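Local coordinates for putative branched-chain amino acid ABC transporter, periplasmic branched-chain amino acid-binding protein (Pseudomonas protegens Pf-5, PDB 4RU0) that probably binds a branched-chain amino acid or related small solute in the periplasm and delivers it to an ABC transporter for uptake, at residues R96-L101 against E125-P130; Q170-F175 against P235-L240. All blocks are in the same frame, centred on the assembly; numbering follows the deposited sequence.

Contact 1. Residues R96-L101 against E125-P130; sequences RFKNGL and EVDKIP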
ATOM      1  N   ARG A  96       2.634  20.540  12.276  1.00 37.96           N
ATOM      2  CA  ARG A  96       1.440  21.350  12.458  1.00 39.61           C
ATOM      3  C   ARG A  96       0.319  20.525  13.096  1.00 45.30           C
ATOM      4  O   ARG A  96      -0.437  21.023  13.926  1.00 48.75           O
ATOM      5  CB  ARG A  96       0.983  21.937  11.123  1.00 40.44           C
ATOM      6  CG  ARG A  96      -0.503  22.298  11.066  1.00 48.12           C
ATOM      7  CD  ARG A  96      -0.767  23.562  10.255  1.00 52.53           C
ATOM      8  NE  ARG A  96      -0.190  23.520   8.914  1.00 55.88           N
ATOM      9  CZ  ARG A  96       0.973  24.081   8.583  1.00 62.78           C
ATOM     10  NH1 ARG A  96       1.691  24.727   9.498  1.00 63.98           N
ATOM     11  NH2 ARG A  96       1.426  23.994   7.335  1.00 60.90           N
ATOM     12  N   PHE A  97       0.249  19.249  12.727  1.00 41.49           N
ATOM     13  CA  PHE A  97      -0.858  18.389  13.122  1.00 40.18           C
ATOM     14  C   PHE A  97      -0.619  17.571  14.388  1.00 39.62           C
ATOM     15  O   PHE A  97      -1.577  17.182  15.057  1.00 44.26           O
ATOM     16  CB  PHE A  97      -1.200  17.431  11.978  1.00 44.82           C
ATOM     17  CG  PHE A  97      -2.012  18.054  10.882  1.00 46.35           C
ATOM     18  CD1 PHE A  97      -2.721  19.224  11.107  1.00 48.25           C
ATOM     19  CD2 PHE A  97      -2.072  17.465   9.627  1.00 40.86           C
ATOM     20  CE1 PHE A  97      -3.476  19.799  10.102  1.00 51.46           C
ATOM     21  CE2 PHE A  97      -2.827  18.032   8.614  1.00 50.21           C
ATOM     22  CZ  PHE A  97      -3.529  19.202   8.853  1.00 53.16           C
ATOM     23  N   LYS A  98       0.642  17.305  14.722  1.00 38.23           N
ATOM     24  CA  LYS A  98       0.953  16.352  15.789  1.00 37.62           C
ATOM     25  C   LYS A  98       0.337  16.721  17.150  1.00 43.07           C
ATOM     26  O   LYS A  98       0.226  15.870  18.034  1.00 38.71           O
ATOM     27  CB  LYS A  98       2.467  16.194  15.941  1.00 36.13           C
ATOM     28  CG  LYS A  98       3.159  17.368  16.605  1.00 36.22           C
ATOM     29  CD  LYS A  98       4.619  17.050  16.902  1.00 34.88           C
ATOM     30  CE  LYS A  98       5.275  18.165  17.711  1.00 35.08           C
ATOM     31  NZ  LYS A  98       6.740  17.948  17.852  1.00 51.31           N
ATOM     32  N   ASN A  99      -0.070  17.975  17.317  1.00 39.87           N
ATOM     33  CA  ASN A  99      -0.652  18.397  18.583  1.00 52.07           C
ATOM     34  C   ASN A  99      -2.175  18.461  18.550  1.00 56.04           C
ATOM     35  O   ASN A  99      -2.808  18.741  19.566  1.00 44.13           O
ATOM     36  CB  ASN A  99      -0.081  19.747  18.999  1.00 41.35           C
ATOM     37  CG  ASN A  99       1.356  19.647  19.447  1.00 48.71           C
ATOM     38  OD1 ASN A  99       1.691  18.837  20.313  1.00 45.08           O
ATOM     39  ND2 ASN A  99       2.221  20.448  18.839  1.00 51.73           N
ATOM     40  N   GLY A 100      -2.755  18.195  17.382  1.00 43.04           N
ATOM     41  CA  GLY A 100      -4.196  18.158  17.233  1.00 44.75           C
ATOM     42  C   GLY A 100      -4.749  19.352  16.482  1.00 45.94           C
ATOM     43  O   GLY A 100      -3.990  20.198  16.013  1.00 46.74           O
ATOM     44  N   LEU A 101      -6.073  19.418  16.360  1.00 47.71           N
ATOM     45  CA  LEU A 101      -6.736  20.547  15.710  1.00 49.18           C
ATOM     46  C   LEU A 101      -7.850  21.113  16.584  1.00 62.87           C
ATOM     47  O   LEU A 101      -8.887  20.473  16.768  1.00 67.56           O
ATOM     48  CB  LEU A 101      -7.306  20.143  14.348  1.00 49.90           C
ATOM     49  CG  LEU A 101      -8.159  21.220  13.667  1.00 53.78           C
ATOM     50  CD1 LEU A 101      -7.327  22.460  13.361  1.00 54.32           C
ATOM     51  CD2 LEU A 101      -8.835  20.697  12.406  1.00 51.79           C
ATOM     52  N   GLU A 125       8.345   8.326  16.788  1.00 26.92           N
ATOM     53  CA  GLU A 125       8.519   7.458  17.947  1.00 28.22           C
ATOM     54  C   GLU A 125       8.608   8.280  19.231  1.00 40.26           C
ATOM     55  O   GLU A 125       7.972   7.945  20.234  1.00 48.55           O
ATOM     56  CB  GLU A 125       9.765   6.586  17.783  1.00 40.16           C
ATOM     57  CG  GLU A 125      10.002   5.622  18.937  1.00 50.30           C
ATOM     58  CD  GLU A 125      10.910   4.459  18.556  1.00 62.46           C
ATOM     59  OE1 GLU A 125      11.108   4.219  17.342  1.00 64.72           O
ATOM     60  OE2 GLU A 125      11.423   3.780  19.472  1.00 66.90           O
ATOM     61  N   VAL A 126       9.383   9.364  19.190  1.00 33.58           N
ATOM     62  CA  VAL A 126       9.525  10.256  20.341  1.00 30.13           C
ATOM     63  C   VAL A 126       8.193  10.898  20.729  1.00 29.86           C
ATOM     64  O   VAL A 126       7.899  11.066  21.912  1.00 35.67           O
ATOM     65  CB  VAL A 126      10.556  11.368  20.069  1.00 30.19           C
ATOM     66  CG1 VAL A 126      10.662  12.309  21.259  1.00 31.33           C
ATOM     67  CG2 VAL A 126      11.910  10.765  19.749  1.00 32.04           C
ATOM     68  N   ASP A 127       7.385  11.251  19.731  1.00 29.39           N
ATOM     69  CA  ASP A 127       6.113  11.934  19.983  1.00 28.80           C
ATOM     70  C   ASP A 127       4.993  10.948  20.278  1.00 29.10           C
ATOM     71  O   ASP A 127       3.860  11.348  20.530  1.00 34.63           O
ATOM     72  CB  ASP A 127       5.713  12.811  18.789  1.00 27.54           C
ATOM     73  CG  ASP A 127       6.766  13.848  18.438  1.00 39.73           C
ATOM     74  OD1 ASP A 127       7.642  14.138  19.283  1.00 49.87           O
ATOM     75  OD2 ASP A 127       6.708  14.385  17.313  1.00 35.68           O
ATOM     76  N   LYS A 128       5.322   9.662  20.235  1.00 37.52           N
ATOM     77  CA  LYS A 128       4.349   8.583  20.402  1.00 38.91           C
ATOM     78  C   LYS A 128       3.144   8.746  19.462  1.00 37.55           C
ATOM     79  O   LYS A 128       1.982   8.710  19.887  1.00 34.24           O
ATOM     80  CB  LYS A 128       3.906   8.495  21.865  1.00 31.70           C
ATOM     81  CG  LYS A 128       5.059   8.121  22.798  1.00 33.64           C
ATOM     82  CD  LYS A 128       4.641   8.074  24.257  1.00 34.69           C
ATOM     83  CE  LYS A 128       5.789   7.599  25.133  1.00 43.70           C
ATOM     84  NZ  LYS A 128       5.417   7.595  26.573  1.00 54.73           N
ATOM     85  N   ILE A 129       3.443   8.923  18.178  1.00 28.14           N
ATOM     86  CA  ILE A 129       2.417   9.006  17.150  1.00 37.20           C
ATOM     87  C   ILE A 129       2.647   7.948  16.071  1.00 34.21           C
ATOM     88  O   ILE A 129       3.669   7.955  15.389  1.00 27.51           O
ATOM     89  CB  ILE A 129       2.378  10.395  16.505  1.00 27.10           C
ATOM     90  CG1 ILE A 129       2.059  11.450  17.561  1.00 31.71           C
ATOM     91  CG2 ILE A 129       1.354  10.424  15.381  1.00 27.08           C
ATOM     92  CD1 ILE A 129       1.733  12.806  16.998  1.00 33.62           C
ATOM     93  N   PRO A 130       1.687   7.025  15.921  1.00 27.92           N
ATOM     94  CA  PRO A 130       1.822   5.934  14.954  1.00 27.59           C
ATOM     95  C   PRO A 130       1.834   6.448  13.522  1.00 36.17           C
ATOM     96  O   PRO A 130       0.930   7.179  13.125  1.00 26.87           O
ATOM     97  CB  PRO A 130       0.575   5.073  15.206  1.00 28.98           C
ATOM     98  CG  PRO A 130      -0.015   5.571  16.488  1.00 31.83           C
ATOM     99  CD  PRO A 130       0.389   6.999  16.608  1.00 29.31           C
TER
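The C-terminal ends of two neighbouring helices, 87-97 and 114-126, meet here through K98, D127 and I129 in a lobe of the periplasmic binding protein fold. K98 sits in a type I beta turn from F97 to G100 at the end of the first helix. D127 lies near the end of the second, where K128, with positive phi, belongs to a Schellman motif. The K98 side chain leaves with CG between its backbone N and carbonyl carbon (chi1 74°) and then runs extended. It crosses the D127 side chain at about a right angle. The closest touch is made by the aliphatic part of the lysine, K98 CD to D127 OD2 at 3.4 Å. The ammonium end gives only a long salt bridge, K98 NZ to D127 OD2 at 3.6 Å. Both polar ends have stronger partners on the first helix: K98 NZ pairs with E95, and D127 OD2 is hydrogen-bonded to the hydroxyl of Y94. At the root of the lysine, away from its charge, I129 CD1 packs 3.6 Å from K98 CB. The same methyl lies 3.6 Å from the backbone K98 O. I129 is buried and also touches Y109, while K98 and D127 are partly exposed. The contact is therefore small and mixed. The CD1 methyl of the buried I129 backs the base of the lysine, and the lysine charge has two carboxylate partners, E95 and, over a long distance, D127, which would probably both stabilise its protonated form.

Contact 2. Residues Q170-F175 against P235-L240; sequences QREGGF and PDWVFL
W237 points the edge of its indole at the last turn of helix 157-172, where E172 and R171 receive it. The indole N-H is nearly straight to the glutamate: W237 NE1 to E172 OE2 is 2.8 Å, with an angle of 168° at the hydrogen. OE2 lies close to the ring plane and accepts with its anti lone pair. The carboxylate itself stands almost upright to the ring, the planes 86° apart. E172 is bent at chi2 (-67°), which brings the carboxylate round to the indole. Its other oxygen, OE1, forms a salt bridge with K181. W237 opens strand 237-241, an inner strand of the mixed sheet, so the bond ties the helix end to the sheet of this alpha/beta lobe. On the benzo side, the guanidinium of R171 turns one face to the ring edge. W237 CH2 sits 3.5 Å from R171 NH1, off-centre over that face. This is edge-to-face contact, not a stack. R171 NE bonds to the hydroxyl of Y167. A leucine in place of W237 would probably leave E172 OE2 without its N-H donor and open a gap beside R171 CB, which lies 3.9 Å from W237 CZ2.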
ATOM      1  N   GLN A 170       1.141 -20.826  -8.756  1.00 29.06           N
ATOM      2  CA  GLN A 170      -0.247 -21.175  -9.018  1.00 31.58           C
ATOM      3  C   GLN A 170      -0.463 -21.272 -10.528  1.00 35.42           C
ATOM      4  O   GLN A 170      -1.169 -22.155 -11.011  1.00 35.64           O
ATOM      5  CB  GLN A 170      -1.177 -20.140  -8.383  1.00 32.26           C
ATOM      6  CG  GLN A 170      -2.658 -20.305  -8.683  1.00 43.46           C
ATOM      7  CD  GLN A 170      -3.522 -19.456  -7.755  1.00 47.37           C
ATOM      8  OE1 GLN A 170      -3.480 -19.618  -6.534  1.00 47.08           O
ATOM      9  NE2 GLN A 170      -4.301 -18.544  -8.330  1.00 46.43           N
ATOM     10  N   ARG A 171       0.181 -20.375 -11.266  1.00 30.68           N
ATOM     11  CA  ARG A 171       0.084 -20.346 -12.722  1.00 28.22           C
ATOM     12  C   ARG A 171       0.874 -21.459 -13.406  1.00 46.24           C
ATOM     13  O   ARG A 171       0.517 -21.888 -14.505  1.00 51.39           O
ATOM     14  CB  ARG A 171       0.561 -18.993 -13.255  1.00 25.97           C
ATOM     15  CG  ARG A 171      -0.449 -17.885 -13.096  1.00 26.81           C
ATOM     16  CD  ARG A 171      -1.613 -18.046 -14.056  1.00 28.89           C
ATOM     17  NE  ARG A 171      -1.904 -16.772 -14.701  1.00 54.74           N
ATOM     18  CZ  ARG A 171      -1.569 -16.473 -15.950  1.00 51.53           C
ATOM     19  NH1 ARG A 171      -0.955 -17.373 -16.705  1.00 27.07           N
ATOM     20  NH2 ARG A 171      -1.861 -15.278 -16.448  1.00 51.43           N
ATOM     21  N   GLU A 172       1.948 -21.918 -12.768  1.00 27.13           N
ATOM     22  CA  GLU A 172       2.795 -22.959 -13.346  1.00 27.06           C
ATOM     23  C   GLU A 172       2.342 -24.367 -12.958  1.00 35.53           C
ATOM     24  O   GLU A 172       2.834 -25.347 -13.506  1.00 41.06           O
ATOM     25  CB  GLU A 172       4.253 -22.762 -12.926  1.00 25.30           C
ATOM     26  CG  GLU A 172       4.882 -21.471 -13.421  1.00 31.78           C
ATOM     27  CD  GLU A 172       5.042 -21.434 -14.926  1.00 39.49           C
ATOM     28  OE1 GLU A 172       5.153 -22.517 -15.547  1.00 43.30           O
ATOM     29  OE2 GLU A 172       5.062 -20.317 -15.490  1.00 42.23           O
ATOM     30  N   GLY A 173       1.418 -24.462 -12.009  1.00 35.40           N
ATOM     31  CA  GLY A 173       0.872 -25.745 -11.604  1.00 35.02           C
ATOM     32  C   GLY A 173       1.425 -26.306 -10.308  1.00 43.58           C
ATOM     33  O   GLY A 173       1.239 -27.485 -10.005  1.00 48.44           O
ATOM     34  N   GLY A 174       2.098 -25.464  -9.534  1.00 34.36           N
ATOM     35  CA  GLY A 174       2.640 -25.887  -8.255  1.00 39.26           C
ATOM     36  C   GLY A 174       4.070 -25.431  -8.061  1.00 39.51           C
ATOM     37  O   GLY A 174       4.761 -25.101  -9.023  1.00 36.11           O
ATOM     38  N   PHE A 175       4.515 -25.418  -6.810  1.00 44.86           N
ATOM     39  CA  PHE A 175       5.849 -24.933  -6.475  1.00 40.03           C
ATOM     40  C   PHE A 175       6.954 -25.800  -7.080  1.00 39.61           C
ATOM     41  O   PHE A 175       8.071 -25.329  -7.296  1.00 38.75           O
ATOM     42  CB  PHE A 175       6.005 -24.848  -4.956  1.00 33.39           C
ATOM     43  CG  PHE A 175       5.254 -23.698  -4.337  1.00 36.19           C
ATOM     44  CD1 PHE A 175       5.795 -22.423  -4.341  1.00 29.65           C
ATOM     45  CD2 PHE A 175       4.012 -23.890  -3.755  1.00 34.61           C
ATOM     46  CE1 PHE A 175       5.112 -21.359  -3.777  1.00 43.91           C
ATOM     47  CE2 PHE A 175       3.324 -22.832  -3.187  1.00 33.98           C
ATOM     48  CZ  PHE A 175       3.878 -21.560  -3.193  1.00 31.09           C
ATOM     49  N   PRO A 235      12.780 -14.961 -20.224  1.00 14.28           N
ATOM     50  CA  PRO A 235      12.245 -15.464 -18.955  1.00 12.00           C
ATOM     51  C   PRO A 235      10.758 -15.776 -19.076  1.00 17.67           C
ATOM     52  O   PRO A 235      10.095 -15.247 -19.970  1.00 16.15           O
ATOM     53  CB  PRO A 235      12.482 -14.302 -17.989  1.00 11.31           C
ATOM     54  CG  PRO A 235      12.379 -13.095 -18.859  1.00 13.76           C
ATOM     55  CD  PRO A 235      13.024 -13.507 -20.171  1.00 17.28           C
ATOM     56  N   ASP A 236      10.255 -16.631 -18.189  1.00 20.06           N
ATOM     57  CA  ASP A 236       8.849 -17.023 -18.199  1.00 13.15           C
ATOM     58  C   ASP A 236       7.971 -15.896 -17.680  1.00 29.86           C
ATOM     59  O   ASP A 236       6.832 -15.750 -18.103  1.00 21.68           O
ATOM     60  CB  ASP A 236       8.636 -18.286 -17.359  1.00 14.18           C
ATOM     61  CG  ASP A 236       9.509 -19.446 -17.822  1.00 25.15           C
ATOM     62  OD1 ASP A 236      10.627 -19.614 -17.282  1.00 16.17           O
ATOM     63  OD2 ASP A 236       9.081 -20.186 -18.731  1.00 30.94           O
ATOM     64  N   TRP A 237       8.509 -15.096 -16.763  1.00 12.00           N
ATOM     65  CA  TRP A 237       7.768 -13.972 -16.189  1.00 25.99           C
ATOM     66  C   TRP A 237       8.661 -12.756 -15.957  1.00 13.49           C
ATOM     67  O   TRP A 237       9.854 -12.894 -15.680  1.00 19.42           O
ATOM     68  CB  TRP A 237       7.111 -14.380 -14.868  1.00 12.56           C
ATOM     69  CG  TRP A 237       6.097 -15.464 -15.026  1.00 25.44           C
ATOM     70  CD1 TRP A 237       6.322 -16.808 -14.955  1.00 20.77           C
ATOM     71  CD2 TRP A 237       4.699 -15.304 -15.287  1.00 14.95           C
ATOM     72  NE1 TRP A 237       5.151 -17.497 -15.159  1.00 19.83           N
ATOM     73  CE2 TRP A 237       4.138 -16.599 -15.366  1.00 33.04           C
ATOM     74  CE3 TRP A 237       3.864 -14.193 -15.466  1.00 26.24           C
ATOM     75  CZ2 TRP A 237       2.778 -16.815 -15.610  1.00 24.48           C
ATOM     76  CZ3 TRP A 237       2.507 -14.409 -15.713  1.00 26.68           C
ATOM     77  CH2 TRP A 237       1.981 -15.710 -15.781  1.00 31.18           C
ATOM     78  N   VAL A 238       8.077 -11.567 -16.072  1.00 12.88           N
ATOM     79  CA  VAL A 238       8.758 -10.353 -15.644  1.00 10.66           C
ATOM     80  C   VAL A 238       8.006  -9.689 -14.492  1.00 17.83           C
ATOM     81  O   VAL A 238       6.821  -9.356 -14.603  1.00 23.06           O
ATOM     82  CB  VAL A 238       8.920  -9.338 -16.794  1.00 19.42           C
ATOM     83  CG1 VAL A 238       9.459  -8.010 -16.259  1.00 10.68           C
ATOM     84  CG2 VAL A 238       9.854  -9.895 -17.863  1.00 16.12           C
ATOM     85  N   PHE A 239       8.705  -9.538 -13.375  1.00 15.71           N
ATOM     86  CA  PHE A 239       8.224  -8.802 -12.219  1.00 11.48           C
ATOM     87  C   PHE A 239       8.614  -7.335 -12.429  1.00 27.67           C
ATOM     88  O   PHE A 239       9.784  -6.974 -12.302  1.00 16.55           O
ATOM     89  CB  PHE A 239       8.840  -9.374 -10.938  1.00 11.84           C
ATOM     90  CG  PHE A 239       8.222  -8.860  -9.658  1.00 19.93           C
ATOM     91  CD1 PHE A 239       7.030  -8.145  -9.667  1.00 18.51           C
ATOM     92  CD2 PHE A 239       8.843  -9.101  -8.442  1.00 13.61           C
ATOM     93  CE1 PHE A 239       6.470  -7.675  -8.479  1.00 14.81           C
ATOM     94  CE2 PHE A 239       8.289  -8.639  -7.254  1.00 22.46           C
ATOM     95  CZ  PHE A 239       7.095  -7.922  -7.275  1.00 15.47           C
ATOM     96  N   LEU A 240       7.642  -6.496 -12.770  1.00 12.03           N
ATOM     97  CA  LEU A 240       7.937  -5.122 -13.147  1.00 20.84           C
ATOM     98  C   LEU A 240       7.852  -4.182 -11.954  1.00 17.24           C
ATOM     99  O   LEU A 240       6.761  -3.837 -11.502  1.00 16.35           O
ATOM    100  CB  LEU A 240       6.988  -4.651 -14.246  1.00 13.08           C
ATOM    101  CG  LEU A 240       7.315  -3.271 -14.805  1.00 13.82           C
ATOM    102  CD1 LEU A 240       8.686  -3.291 -15.454  1.00 13.22           C
ATOM    103  CD2 LEU A 240       6.249  -2.800 -15.786  1.00 15.11           C
TER

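In the fold
The two contacts lie on opposite sides of the chain's centre. Their centres are 44 Å apart, and their nearest atoms are about 26 Å apart. They come in series: contact 1 closes at P130, and contact 2 opens at Q170. They share no helix or strand. Contact 1 joins the ends of helices 87-97 and 114-126. Contact 2 sets the end of helix 157-172 against strand 237-241 of the seven-stranded mixed sheet. Such binding proteins have two lobes with the ligand between them, consistent with one contact in each lobe. The polyether seen in the pocket is bound by Y41, Y192, W243 and W269, none of which belongs to either contact.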